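Local coordinates for protein glycosyl transferase (Staphylococcus aureus, PDB 5TZJ) that belongs to the family 2 glycosyltransferases and, in this model, holds uridine-diphosphate-N-acetylglucosamine in a pocket, at residues A[38-43]-A[72-77]. Residues are numbered along the deposited sequence; the frame is centred on the assembly and turned at random.
Sequences VDDCST and GKPRNV. With UD1 (uridine-diphosphate-N-acetylglucosamine), chain C.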
loop_
_atom_site.group_PDB
_atom_site.type_symbol
_atom_site.label_atom_id
_atom_site.label_comp_id
_atom_site.label_asym_id
_atom_site.label_seq_id
_atom_site.Cartn_x
_atom_site.Cartn_y
_atom_site.Cartn_z
ATOM N N VAL A 38 7.646 18.375 3.886
ATOM C CA VAL A 38 6.500 18.969 4.548
ATOM C C VAL A 38 6.410 18.407 5.961
ATOM O O VAL A 38 6.228 17.200 6.163
ATOM C CB VAL A 38 5.198 18.742 3.778
ATOM C CG1 VAL A 38 4.019 19.451 4.533
ATOM C CG2 VAL A 38 5.364 19.276 2.397
ATOM N N ASP A 39 6.515 19.293 6.947
ATOM C CA ASP A 39 6.574 18.879 8.336
ATOM C C ASP A 39 5.173 18.949 8.933
ATOM O O ASP A 39 4.517 20.006 8.896
ATOM C CB ASP A 39 7.545 19.769 9.136
ATOM C CG ASP A 39 7.616 19.358 10.591
ATOM O OD1 ASP A 39 8.282 18.321 10.889
ATOM O OD2 ASP A 39 6.981 20.048 11.423
ATOM N N ASP A 40 4.722 17.837 9.485
ATOM C CA ASP A 40 3.363 17.740 10.025
ATOM C C ASP A 40 3.302 18.266 11.458
ATOM O O ASP A 40 2.874 17.569 12.391
ATOM C CB ASP A 40 2.874 16.297 9.944
ATOM C CG ASP A 40 1.362 16.202 9.835
ATOM O OD1 ASP A 40 0.696 17.269 9.995
ATOM O OD2 ASP A 40 0.848 15.060 9.625
ATOM N N CYS A 41 3.745 19.515 11.615
ATOM C CA CYS A 41 3.687 20.250 12.885
ATOM C C CYS A 41 4.493 19.545 13.980
ATOM O O CYS A 41 3.986 19.245 15.064
ATOM C CB CYS A 41 2.244 20.473 13.329
ATOM S SG CYS A 41 2.118 21.889 14.493
ATOM N N SER A 42 5.769 19.286 13.689
ATOM C CA SER A 42 6.675 18.733 14.688
ATOM C C SER A 42 6.876 19.708 15.836
ATOM O O SER A 42 6.840 20.936 15.655
ATOM C CB SER A 42 8.037 18.404 14.061
ATOM O OG SER A 42 7.866 17.339 13.125
ATOM N N THR A 43 7.093 19.149 17.033
ATOM C CA THR A 43 7.497 19.963 18.171
ATOM C C THR A 43 8.973 19.825 18.505
ATOM O O THR A 43 9.443 20.501 19.423
ATOM C CB THR A 43 6.665 19.606 19.403
ATOM O OG1 THR A 43 6.804 18.197 19.658
ATOM C CG2 THR A 43 5.178 19.951 19.169
ATOM N N GLY A 72 -0.700 11.454 4.820
ATOM C CA GLY A 72 -1.386 11.788 3.579
ATOM C C GLY A 72 -1.347 13.275 3.266
ATOM O O GLY A 72 -0.922 13.687 2.187
ATOM N N LYS A 73 -1.784 14.104 4.221
ATOM C CA LYS A 73 -1.848 15.539 3.944
ATOM C C LYS A 73 -0.471 16.149 3.667
ATOM O O LYS A 73 -0.328 16.846 2.646
ATOM C CB LYS A 73 -2.570 16.273 5.075
ATOM C CG LYS A 73 -2.660 17.775 4.726
ATOM C CD LYS A 73 -3.610 18.545 5.653
ATOM C CE LYS A 73 -3.914 19.938 5.078
ATOM N NZ LYS A 73 -4.749 20.679 6.110
ATOM N N PRO A 74 0.585 15.887 4.458
ATOM C CA PRO A 74 1.892 16.444 4.076
ATOM C C PRO A 74 2.372 15.958 2.727
ATOM O O PRO A 74 3.052 16.729 2.028
ATOM C CB PRO A 74 2.833 16.022 5.213
ATOM C CG PRO A 74 2.070 15.216 6.154
ATOM C CD PRO A 74 0.604 15.300 5.810
ATOM N N ARG A 75 2.054 14.708 2.312
ATOM C CA ARG A 75 2.536 14.306 0.993
ATOM C C ARG A 75 1.748 15.015 -0.106
ATOM O O ARG A 75 2.329 15.415 -1.135
ATOM C CB ARG A 75 2.515 12.778 0.779
ATOM C CG ARG A 75 3.398 11.912 1.723
ATOM C CD ARG A 75 3.107 10.394 1.466
ATOM N NE ARG A 75 3.961 9.485 2.240
ATOM C CZ ARG A 75 3.508 8.376 2.815
ATOM N NH1 ARG A 75 2.220 8.087 2.698
ATOM N NH2 ARG A 75 4.323 7.566 3.495
ATOM N N ASN A 76 0.444 15.213 0.114
ATOM C CA ASN A 76 -0.395 15.981 -0.824
ATOM C C ASN A 76 0.094 17.418 -0.979
ATOM O O ASN A 76 0.164 17.941 -2.099
ATOM C CB ASN A 76 -1.843 15.992 -0.336
ATOM C CG ASN A 76 -2.510 14.624 -0.476
ATOM O OD1 ASN A 76 -2.026 13.782 -1.236
ATOM N ND2 ASN A 76 -3.638 14.424 0.198
ATOM N N VAL A 77 0.413 18.086 0.134
ATOM C CA VAL A 77 0.955 19.445 0.054
ATOM C C VAL A 77 2.245 19.445 -0.738
ATOM O O VAL A 77 2.461 20.300 -1.618
ATOM C CB VAL A 77 1.172 20.005 1.476
ATOM C CG1 VAL A 77 1.858 21.396 1.431
ATOM C CG2 VAL A 77 -0.136 19.972 2.267
HETATM C "C1'" UD1 C . 4.465 2.455 6.492
HETATM C "C2'" UD1 C . 4.643 2.839 5.028
HETATM C "C3'" UD1 C . 4.395 4.307 4.941
HETATM C "C4'" UD1 C . 2.932 4.499 5.138
HETATM C "C5'" UD1 C . 2.623 4.200 6.607
HETATM C "C6'" UD1 C . 1.154 4.337 6.879
HETATM C "C7'" UD1 C . 6.185 1.173 3.956
HETATM C "C8'" UD1 C . 5.015 0.209 3.868
HETATM N "N2'" UD1 C . 6.005 2.474 4.549
HETATM O "O1'" UD1 C . 5.472 3.095 7.185
HETATM O "O3'" UD1 C . 4.886 4.880 3.696
HETATM O "O4'" UD1 C . 2.566 5.820 4.792
HETATM O "O5'" UD1 C . 3.070 2.822 6.954
HETATM O "O6'" UD1 C . 0.421 3.731 5.842
HETATM O "O7'" UD1 C . 7.255 0.871 3.566
HETATM N N1 UD1 C . 4.131 11.187 9.303
HETATM C C2 UD1 C . 3.479 12.510 9.088
HETATM N N3 UD1 C . 2.373 12.969 9.986
HETATM C C4 UD1 C . 1.939 12.089 11.067
HETATM C C5 UD1 C . 2.580 10.747 11.262
HETATM C C6 UD1 C . 3.675 10.308 10.366
HETATM O O2 UD1 C . 3.845 13.198 8.212
HETATM O O4 UD1 C . 1.063 12.453 11.781
HETATM C C1B UD1 C . 5.151 10.762 8.379
HETATM C C2B UD1 C . 6.466 10.102 9.073
HETATM O "O2'" UD1 C . 7.368 11.188 9.524
HETATM C C3B UD1 C . 6.970 9.312 8.126
HETATM C C4B UD1 C . 5.769 8.844 7.280
HETATM O O4B UD1 C . 4.616 9.804 7.624
HETATM O O3B UD1 C . 7.856 10.079 7.177
HETATM C C5B UD1 C . 5.317 7.521 7.561
HETATM O O5B UD1 C . 4.954 7.423 8.911
HETATM P PA UD1 C . 5.624 6.178 9.761
HETATM O O1A UD1 C . 5.393 6.373 11.237
HETATM O O2A UD1 C . 7.102 6.066 9.434
HETATM O O3A UD1 C . 4.825 4.838 9.172
HETATM P PB UD1 C . 5.452 3.348 8.820
HETATM O O1B UD1 C . 6.862 3.139 9.325
HETATM O O2B UD1 C . 4.498 2.458 9.601
#
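Val38 and Pro74 meet at about a right angle and supply most of the apolar contact between the end of a strand and the start of a helix. The valine methyl CG1, anti to its backbone N (chi1 -178°), lies 3.7 Å from Pro74 CB, while Val38 CB rests 3.4 Å from the carbonyl oxygen of Pro74. One turn further along the helix, Val77 CG1 reaches the other valine methyl, Val38 CG2, at 4.2 Å. No hydrogen bond joins 38-43 to 72-77, so direct contact between them is by packing alone.

Polar contacts run instead through the ligand, a worked example of two segments joined by what they bind. Asp40 OD2 accepts the uracil N3-H at 2.6 Å with an angle of 164°, and its other oxygen takes the backbone N-H of Ser68, which would fix the rotation of the carboxylate. Pro74 CG sits 3.7 Å from Asp40 OD2 and 3.4 Å from O2 of UD1, so the proline ring flanks both base and carboxylate. Farther along the ligand, the extended chain of Arg75 brings NH2 to 2.8 Å from the sugar hydroxyl O4'; its bond to O3' is weak. Salt bridges to Asp91 and Glu177 give the guanidinium further anchors.

At the strand end, Asp39 OD2 accepts from Ser42 N on its syn side at 2.7 Å, an Asx motif that shapes the turn after the strand, and Asp40 centres an inverse gamma turn. A nucleotide sugar held at parallel strand ends is consistent with a Rossmann-like GT-A fold.

The contact thus lies where strand 33-39 ends, in the parallel part of the sheet between strands 3-9 and 59-63, with helix 72-81 packed alongside and Pro8 of strand 3-9 touching both Pro74 and Arg75.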